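Local coordinates for protein Sodium/sialic acid symporter SiaT (Proteus mirabilis, PDB 5NV9) that couples the uptake of the sialic acid N-acetylneuraminic acid into the bacterial cell to the inward flow of two sodium ions, at residues 253-258 with 348-353; 125-130 with 409-414; 191-196 with 289-294; 199-202 with 207-210. All coordinates share one frame; numbering follows the deposited sequence. Where two conformers were deposited one is given.

Contact 1 (253-258 with 348-353); sequences ASQDVV and LNSISS
Gln-255 reaches helix 328-361 because its CG stands anti to the backbone N (chi1 175°) and the chain then bends at chi2, which brings NE2 to Ser-353. The OG of Ser-353 lies between its own backbone N and carbonyl carbon (chi1 74°). The resulting bond, from Gln-255 NE2 to Ser-353 OG, is 2.8 Å long but not straight, with 138° at the hydrogen and the oxygen tilted from the amide plane. The same Ser-353 OG donates to Ser-350 O at 2.7 Å, one turn back in its helix. Nearer its backbone, Gln-255 CG packs on Ser-350 CB at 3.6 Å. Ser-350 OG sits 3.1 Å from Asp-256 CA and is hydrogen-bonded to Gln-259 OE1 and Ser-346 O. Asp-256 OD1 receives a bond of 2.6 Å from Ser-254 OG, nearly along its C-O axis, which probably helps hold the carboxylate; this side chain is about 4 Å from those of sialic acid-binding Arg-135 and sodium-binding Ser-346. The rotation of the Gln-255 amide is fixed from both ends: OE1 accepts from Ala-108 N, and NE2 donates to Thr-106 O as well as to Ser-353. One hydrogen bond thus spans the segments, and the buried polar groups around it also find partners in neighbouring parts of the chain.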
# COMPACT_ATOMS: atom_id res chain seq x y z
N ALA A 253 8.33 7.25 -4.76
CA ALA A 253 9.50 6.80 -4.00
C ALA A 253 9.34 5.39 -3.50
O ALA A 253 10.24 4.93 -2.85
CB ALA A 253 9.77 7.75 -2.83
N SER A 254 8.25 4.70 -3.85
CA SER A 254 7.93 3.40 -3.29
C SER A 254 7.93 2.37 -4.42
O SER A 254 7.17 2.48 -5.37
CB SER A 254 6.57 3.47 -2.60
OG SER A 254 6.37 2.33 -1.82
N GLN A 255 8.82 1.39 -4.30
CA GLN A 255 9.05 0.41 -5.35
C GLN A 255 7.81 -0.39 -5.74
O GLN A 255 7.71 -0.81 -6.90
CB GLN A 255 10.19 -0.51 -4.92
CG GLN A 255 10.46 -1.68 -5.90
CD GLN A 255 11.00 -1.29 -7.27
OE1 GLN A 255 11.21 -0.10 -7.58
NE2 GLN A 255 11.13 -2.28 -8.15
N ASP A 256 6.90 -0.68 -4.79
CA ASP A 256 5.70 -1.50 -5.13
C ASP A 256 4.80 -0.84 -6.19
O ASP A 256 4.25 -1.53 -7.04
CB ASP A 256 4.91 -1.94 -3.87
CG ASP A 256 4.42 -0.76 -3.04
OD1 ASP A 256 5.05 0.37 -3.00
OD2 ASP A 256 3.38 -1.00 -2.37
N VAL A 257 4.70 0.49 -6.17
CA VAL A 257 3.96 1.22 -7.19
C VAL A 257 4.83 1.55 -8.44
O VAL A 257 4.45 1.26 -9.59
CB VAL A 257 3.32 2.45 -6.56
CG1 VAL A 257 2.79 3.39 -7.65
CG2 VAL A 257 2.16 2.02 -5.68
N VAL A 258 6.02 2.07 -8.20
CA VAL A 258 6.90 2.52 -9.25
C VAL A 258 7.23 1.41 -10.21
O VAL A 258 7.34 1.61 -11.41
CB VAL A 258 8.24 3.14 -8.68
CG1 VAL A 258 9.16 3.46 -9.83
CG2 VAL A 258 7.98 4.42 -7.94
N LEU A 348 6.18 -8.34 -1.51
CA LEU A 348 7.23 -9.41 -1.60
C LEU A 348 8.05 -9.36 -2.90
O LEU A 348 9.31 -9.39 -2.88
CB LEU A 348 6.66 -10.80 -1.45
CG LEU A 348 6.05 -11.22 -0.09
CD1 LEU A 348 5.42 -12.62 -0.21
CD2 LEU A 348 7.02 -11.17 1.04
N ASN A 349 7.37 -9.24 -4.01
CA ASN A 349 8.06 -9.08 -5.27
C ASN A 349 8.94 -7.81 -5.34
O ASN A 349 10.06 -7.86 -5.86
CB ASN A 349 7.11 -9.11 -6.44
CG ASN A 349 7.83 -9.03 -7.77
OD1 ASN A 349 8.03 -7.95 -8.27
ND2 ASN A 349 8.13 -10.17 -8.39
N SER A 350 8.45 -6.69 -4.80
CA SER A 350 9.23 -5.45 -4.82
C SER A 350 10.39 -5.53 -3.95
O SER A 350 11.42 -4.93 -4.25
CB SER A 350 8.37 -4.26 -4.46
OG SER A 350 7.41 -4.10 -5.50
N ILE A 351 10.21 -6.16 -2.78
CA ILE A 351 11.35 -6.42 -1.87
C ILE A 351 12.42 -7.18 -2.58
O ILE A 351 13.60 -6.78 -2.58
CB ILE A 351 10.96 -7.13 -0.61
CG1 ILE A 351 10.22 -6.20 0.32
CG2 ILE A 351 12.20 -7.65 0.13
CD1 ILE A 351 9.35 -6.91 1.35
N SER A 352 12.05 -8.26 -3.22
CA SER A 352 13.02 -9.03 -4.04
C SER A 352 13.57 -8.27 -5.21
O SER A 352 14.73 -8.47 -5.49
CB SER A 352 12.45 -10.33 -4.51
OG SER A 352 13.41 -11.06 -5.26
N SER A 353 12.81 -7.38 -5.89
CA SER A 353 13.40 -6.62 -6.97
C SER A 353 14.54 -5.64 -6.45
O SER A 353 15.59 -5.49 -7.11
CB SER A 353 12.32 -5.81 -7.73
OG SER A 353 11.87 -4.68 -6.95

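Contact 2 (125-130 with 409-414); sequences SLSFML and SLIGLM
Ser-127 and the selenomethionine Met-414 mark the closest approach of the two backbones, their CA atoms 6.1 Å apart. Segment 125-130 is regular helix within 118-151, whereas residues 409-412 of the other segment are helical. The Met-414 N to Ile-411 O bond, 2.9 Å, spans three residues where a regular alpha-helix spans four. Between the segments there is no hydrogen bond, and the side chains meet through carbon and one hydroxyl. Ile-411 extends CG1 anti to its backbone N (chi1 -178°), which carries the longer branch over to the other helix. Its CG1 lies 3.5 Å from Leu-130 CB, and its terminal CD1 comes 3.8 Å from Ser-127 O. Contact with Leu-130 is thus made at the root of the leucine. One turn earlier, in one of the two conformers of Ser-127, its OG lies 3.3 Å from Met-414 CB and is hydrogen-bonded to Phe-123 O within its own helix, so this contact is tentative; the selenium end of Met-414 bends away. Ser-127, Leu-130, Ile-411 and Met-414 join two transmembrane helices, one of them the helix bearing sialic acid-binding Arg-135, at a partly buried helix-helix interface of this LeuT-fold transporter.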
# COMPACT_ATOMS: atom_id res chain seq x y z
N SER A 125 16.76 2.13 -0.61
CA SER A 125 16.46 0.75 -0.84
C SER A 125 16.30 -0.07 0.47
O SER A 125 15.34 -0.84 0.63
CB SER A 125 17.58 0.15 -1.68
OG SER A 125 17.27 -1.14 -2.09
N LEU A 126 17.22 0.11 1.42
CA LEU A 126 17.14 -0.54 2.72
C LEU A 126 15.93 -0.04 3.51
O LEU A 126 15.24 -0.84 4.17
CB LEU A 126 18.44 -0.33 3.51
CG LEU A 126 19.65 -1.00 2.86
CD1 LEU A 126 20.92 -0.48 3.47
CD2 LEU A 126 19.61 -2.52 2.99
N SER A 127 15.60 1.24 3.42
CA SER A 127 14.42 1.75 4.11
C SER A 127 13.13 1.13 3.50
O SER A 127 12.19 0.79 4.22
CB SER A 127 14.33 3.26 4.01
OG SER A 127 15.38 3.90 4.71
N PHE A 128 13.09 1.00 2.16
CA PHE A 128 11.98 0.39 1.48
C PHE A 128 11.81 -1.04 1.94
O PHE A 128 10.72 -1.43 2.36
CB PHE A 128 12.04 0.46 -0.07
CG PHE A 128 10.96 -0.34 -0.73
CD1 PHE A 128 9.70 0.21 -0.96
CD2 PHE A 128 11.16 -1.67 -1.01
CE1 PHE A 128 8.68 -0.55 -1.50
CE2 PHE A 128 10.12 -2.45 -1.55
CZ PHE A 128 8.89 -1.89 -1.82
N MSE A 129 12.88 -1.82 1.83
CA MSE A 129 12.82 -3.25 2.10
C MSE A 129 12.38 -3.51 3.53
O MSE A 129 11.49 -4.32 3.77
CB MSE A 129 14.16 -3.87 1.78
CG MSE A 129 14.34 -3.90 0.30
SE MSE A 129 15.93 -4.99 -0.13
CE MSE A 129 17.26 -3.61 0.28
N LEU A 130 12.96 -2.79 4.48
CA LEU A 130 12.55 -2.91 5.88
C LEU A 130 11.14 -2.43 6.13
O LEU A 130 10.43 -3.05 6.89
CB LEU A 130 13.52 -2.19 6.81
CG LEU A 130 14.92 -2.80 6.81
CD1 LEU A 130 15.92 -1.88 7.50
CD2 LEU A 130 14.88 -4.19 7.45
N SER A 409 7.61 1.39 13.82
CA SER A 409 7.37 2.82 13.85
C SER A 409 8.67 3.57 13.48
O SER A 409 8.62 4.57 12.77
CB SER A 409 6.77 3.28 15.18
OG SER A 409 7.75 3.42 16.18
N LEU A 410 9.81 3.03 13.91
CA LEU A 410 11.14 3.60 13.61
C LEU A 410 11.48 3.62 12.10
O LEU A 410 11.90 4.66 11.56
CB LEU A 410 12.20 2.80 14.36
CG LEU A 410 13.63 3.29 14.29
CD1 LEU A 410 13.68 4.76 14.65
CD2 LEU A 410 14.46 2.45 15.25
N ILE A 411 11.30 2.47 11.43
CA ILE A 411 11.60 2.33 9.97
C ILE A 411 10.60 3.16 9.11
O ILE A 411 10.98 3.75 8.08
CB ILE A 411 11.60 0.84 9.54
CG1 ILE A 411 11.94 0.72 8.08
CG2 ILE A 411 10.26 0.18 9.77
CD1 ILE A 411 13.28 1.40 7.76
N GLY A 412 9.34 3.21 9.57
CA GLY A 412 8.30 4.06 8.99
C GLY A 412 8.69 5.51 8.87
O GLY A 412 8.35 6.17 7.89
N LEU A 413 9.42 6.01 9.85
CA LEU A 413 9.88 7.37 9.79
C LEU A 413 10.83 7.64 8.60
O LEU A 413 10.99 8.80 8.19
CB LEU A 413 10.59 7.71 11.07
CG LEU A 413 9.79 7.67 12.38
CD1 LEU A 413 10.74 7.87 13.56
CD2 LEU A 413 8.73 8.75 12.32
N MSE A 414 11.47 6.59 8.06
CA MSE A 414 12.41 6.74 6.92
C MSE A 414 11.73 6.99 5.58
O MSE A 414 12.41 7.44 4.64
CB MSE A 414 13.42 5.61 6.74
CG MSE A 414 14.11 5.20 8.05
SE MSE A 414 15.32 6.62 8.61
CE MSE A 414 14.31 7.30 10.19

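Contact 3 (191-196 with 289-294); sequences GGAVLI and FAIGSA
Ile-291 lays its longer branch across Ile-196, the two side chains crossing at about a right angle, with Ile-291 CG1 and Ile-196 CG2 3.8 Å apart. This is apolar helix-helix packing within the LeuT fold: segment 191-196 belongs to helix 155-203 and segment 289-294 to helix 267-301. The backbones approach most closely at this same pair, with 7.1 Å between the CA of Ile-196 and the CA of Ile-291. Both isoleucines share a first torsion that sets CG1 anti to the carbonyl carbon, and in Ile-196 (chi1 -68°) this leaves CG2 as the branch that meets the partner. Ile-291 contributes more of its surface than any other residue of the two segments, because its methyl CD1 also extends to Ala-193. Ala-193 CB is a looser neighbour, 4.3 Å from Ile-291 CD1. No hydrogen bond crosses between the segments, and all three touching residues are buried. Helix 61-73 adds to the enclosure, Phe-64 touching Ile-196 and Pro-68 touching Ile-291. The side chain of Ala-193 is about 11 Å from the bound sialic acid, so the contact does not touch the site. The shortest approach falls on the backbone, where Ile-291 CD1 comes within 3.5 Å of Ala-193 O.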
# COMPACT_ATOMS: atom_id res chain seq x y z
N GLY A 191 -15.96 -4.72 -6.15
CA GLY A 191 -17.37 -5.13 -6.23
C GLY A 191 -17.85 -5.52 -4.87
O GLY A 191 -19.02 -5.28 -4.51
N GLY A 192 -16.96 -6.16 -4.10
CA GLY A 192 -17.32 -6.56 -2.77
C GLY A 192 -17.74 -5.35 -1.91
O GLY A 192 -18.72 -5.41 -1.15
N ALA A 193 -17.02 -4.26 -2.04
CA ALA A 193 -17.35 -3.11 -1.24
C ALA A 193 -18.70 -2.55 -1.70
O ALA A 193 -19.51 -2.13 -0.89
CB ALA A 193 -16.26 -2.06 -1.33
N VAL A 194 -18.94 -2.55 -3.00
CA VAL A 194 -20.20 -2.02 -3.52
C VAL A 194 -21.39 -2.89 -3.00
O VAL A 194 -22.50 -2.38 -2.66
CB VAL A 194 -20.18 -1.99 -5.04
CG1 VAL A 194 -21.57 -1.75 -5.59
CG2 VAL A 194 -19.21 -0.94 -5.52
N LEU A 195 -21.14 -4.20 -2.92
CA LEU A 195 -22.18 -5.13 -2.58
C LEU A 195 -22.54 -5.02 -1.09
O LEU A 195 -23.69 -5.16 -0.72
CB LEU A 195 -21.72 -6.55 -2.92
CG LEU A 195 -22.81 -7.60 -2.69
CD1 LEU A 195 -24.01 -7.42 -3.63
CD2 LEU A 195 -22.16 -8.95 -2.84
N ILE A 196 -21.53 -4.82 -0.24
CA ILE A 196 -21.72 -4.56 1.23
C ILE A 196 -22.58 -3.32 1.41
O ILE A 196 -23.56 -3.31 2.16
CB ILE A 196 -20.39 -4.36 1.97
CG1 ILE A 196 -19.57 -5.67 2.01
CG2 ILE A 196 -20.65 -3.86 3.38
CD1 ILE A 196 -18.09 -5.50 2.30
N PHE A 289 -16.05 4.49 2.95
CA PHE A 289 -16.61 5.51 3.85
C PHE A 289 -18.11 5.27 3.98
O PHE A 289 -18.64 5.25 5.09
CB PHE A 289 -16.32 6.93 3.32
CG PHE A 289 -14.90 7.34 3.53
CD1 PHE A 289 -14.51 7.84 4.76
CD2 PHE A 289 -13.91 7.13 2.56
CE1 PHE A 289 -13.18 8.21 5.00
CE2 PHE A 289 -12.57 7.47 2.82
CZ PHE A 289 -12.20 7.99 4.05
N ALA A 290 -18.79 5.09 2.84
CA ALA A 290 -20.24 4.92 2.84
C ALA A 290 -20.64 3.74 3.67
O ALA A 290 -21.65 3.81 4.41
CB ALA A 290 -20.82 4.87 1.43
N ILE A 291 -19.82 2.69 3.65
CA ILE A 291 -20.05 1.54 4.50
C ILE A 291 -20.07 1.84 6.02
O ILE A 291 -20.99 1.38 6.72
CB ILE A 291 -19.11 0.35 4.18
CG1 ILE A 291 -19.53 -0.28 2.86
CG2 ILE A 291 -19.18 -0.71 5.24
CD1 ILE A 291 -18.36 -1.01 2.22
N GLY A 292 -19.08 2.60 6.52
CA GLY A 292 -19.04 3.03 7.92
C GLY A 292 -20.20 3.91 8.29
O GLY A 292 -20.79 3.74 9.32
N SER A 293 -20.57 4.84 7.43
CA SER A 293 -21.76 5.61 7.68
C SER A 293 -23.06 4.79 7.70
O SER A 293 -23.95 4.97 8.57
CB SER A 293 -21.82 6.73 6.63
OG SER A 293 -20.72 7.59 6.79
N ALA A 294 -23.17 3.88 6.74
CA ALA A 294 -24.30 2.92 6.71
C ALA A 294 -24.39 2.07 7.92
O ALA A 294 -25.50 1.89 8.44
CB ALA A 294 -24.28 2.05 5.46

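Contact 4 (199-202 with 207-210); sequences MICF and GISE
Two kinds of contact join Cys-201 to segment 207-210, one through the backbone and one through side chains. The backbone contact is a CA-H...O interaction: Gly-207 CA lies 3.4 Å from Cys-201 O, and the angle of 162° at the hydrogen is nearly straight, as expected when the C-H is aimed at the oxygen. The CA atoms of Cys-201 and Gly-207, 4.7 Å apart, are the nearest pair of CA atoms between the two segments. Gly-207 has a positive phi of 60°, a conformation that glycine adopts readily.

The side-chain contact is apolar. Cys-201 SG, set anti to the carbonyl carbon with chi1 -72°, points across to Ile-208 and lies 3.7 Å from its CB. The sulfur rests against the isoleucine, with Ile-208 CG1 at 3.9 Å and CD1 at 4.1 Å from SG. No hydrogen bond spans the segments; the sulfur packing and the C-H contact are what cross between them.

The contact belongs to a short connection between two helices on the periplasmic side, helix 155-203 and helix 207-217. Helix 267-301 flanks both limbs: Ile-200 packs on Ile-291, Ala-294 and Leu-295, and Glu-210 touches Gln-301. The selenomethionine Met-199 touches Met-324 and Pro-325 in a neighbouring loop.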
# COMPACT_ATOMS: atom_id res chain seq x y z
N MSE A 199 -26.35 -4.00 0.47
CA MSE A 199 -26.97 -4.82 1.45
C MSE A 199 -27.29 -4.08 2.72
O MSE A 199 -28.35 -4.35 3.33
CB MSE A 199 -26.09 -6.03 1.81
CG MSE A 199 -25.80 -6.82 0.50
SE MSE A 199 -26.19 -8.77 0.65
CE MSE A 199 -28.04 -8.39 1.26
N ILE A 200 -26.39 -3.20 3.17
CA ILE A 200 -26.68 -2.41 4.35
C ILE A 200 -27.82 -1.45 4.02
O ILE A 200 -28.68 -1.25 4.84
CB ILE A 200 -25.50 -1.57 4.90
CG1 ILE A 200 -24.32 -2.44 5.29
CG2 ILE A 200 -25.95 -0.79 6.14
CD1 ILE A 200 -23.02 -1.66 5.39
N CYS A 201 -27.84 -0.87 2.82
CA CYS A 201 -28.97 0.01 2.47
C CYS A 201 -30.31 -0.71 2.54
O CYS A 201 -31.28 -0.11 3.00
CB CYS A 201 -28.88 0.61 1.07
SG CYS A 201 -27.65 1.88 0.79
N PHE A 202 -30.35 -1.98 2.11
CA PHE A 202 -31.58 -2.78 2.14
C PHE A 202 -31.98 -3.15 3.55
O PHE A 202 -33.12 -3.45 3.78
CB PHE A 202 -31.49 -4.00 1.25
CG PHE A 202 -31.78 -3.70 -0.21
CD1 PHE A 202 -33.09 -3.61 -0.66
CD2 PHE A 202 -30.75 -3.52 -1.12
CE1 PHE A 202 -33.36 -3.34 -2.00
CE2 PHE A 202 -31.00 -3.25 -2.46
CZ PHE A 202 -32.31 -3.15 -2.90
N GLY A 207 -33.64 3.13 3.98
CA GLY A 207 -32.66 2.95 2.92
C GLY A 207 -31.61 4.01 2.84
O GLY A 207 -31.30 4.73 3.84
N ILE A 208 -31.07 4.14 1.63
CA ILE A 208 -29.98 5.05 1.36
C ILE A 208 -30.32 6.49 1.72
O ILE A 208 -29.44 7.27 2.13
CB ILE A 208 -29.48 4.97 -0.09
CG1 ILE A 208 -28.11 5.65 -0.20
CG2 ILE A 208 -30.47 5.62 -1.04
CD1 ILE A 208 -27.37 5.33 -1.49
N SER A 209 -31.59 6.85 1.63
CA SER A 209 -31.96 8.25 1.91
C SER A 209 -31.84 8.54 3.42
O SER A 209 -31.24 9.51 3.84
CB SER A 209 -33.36 8.56 1.36
OG SER A 209 -33.93 9.61 2.07
N GLU A 210 -32.34 7.64 4.22
CA GLU A 210 -32.15 7.70 5.66
C GLU A 210 -30.65 7.60 6.10
O GLU A 210 -30.24 8.26 7.02
CB GLU A 210 -33.04 6.67 6.32
CG GLU A 210 -33.01 6.60 7.83
CD GLU A 210 -33.48 7.89 8.49
OE1 GLU A 210 -34.04 8.81 7.83
OE2 GLU A 210 -33.27 8.01 9.69

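How the contacts relate
The four contacts form two touching pairs set apart in the transporter. Contacts 1 and 2 have centres 13 Å apart and meet through Phe-128 of helix 118-151, whose ring packs on Ser-254, Gln-255, Asp-256 and Ser-350. Contacts 3 and 4, centres 11 Å apart, share helix 155-203 and meet where Ile-200 packs against Ile-291 and Ala-294. Contacts 2 and 3 lie on opposite sides of the chain's centre, 32 Å apart between centres. Along the sequence, the segments of contact 2 enclose all the others; contact 4 falls between those of contact 3, whereas contacts 1 and 3 interleave. Contact 1 lies near the substrate and sodium sites, and contact 4 on the periplasmic side.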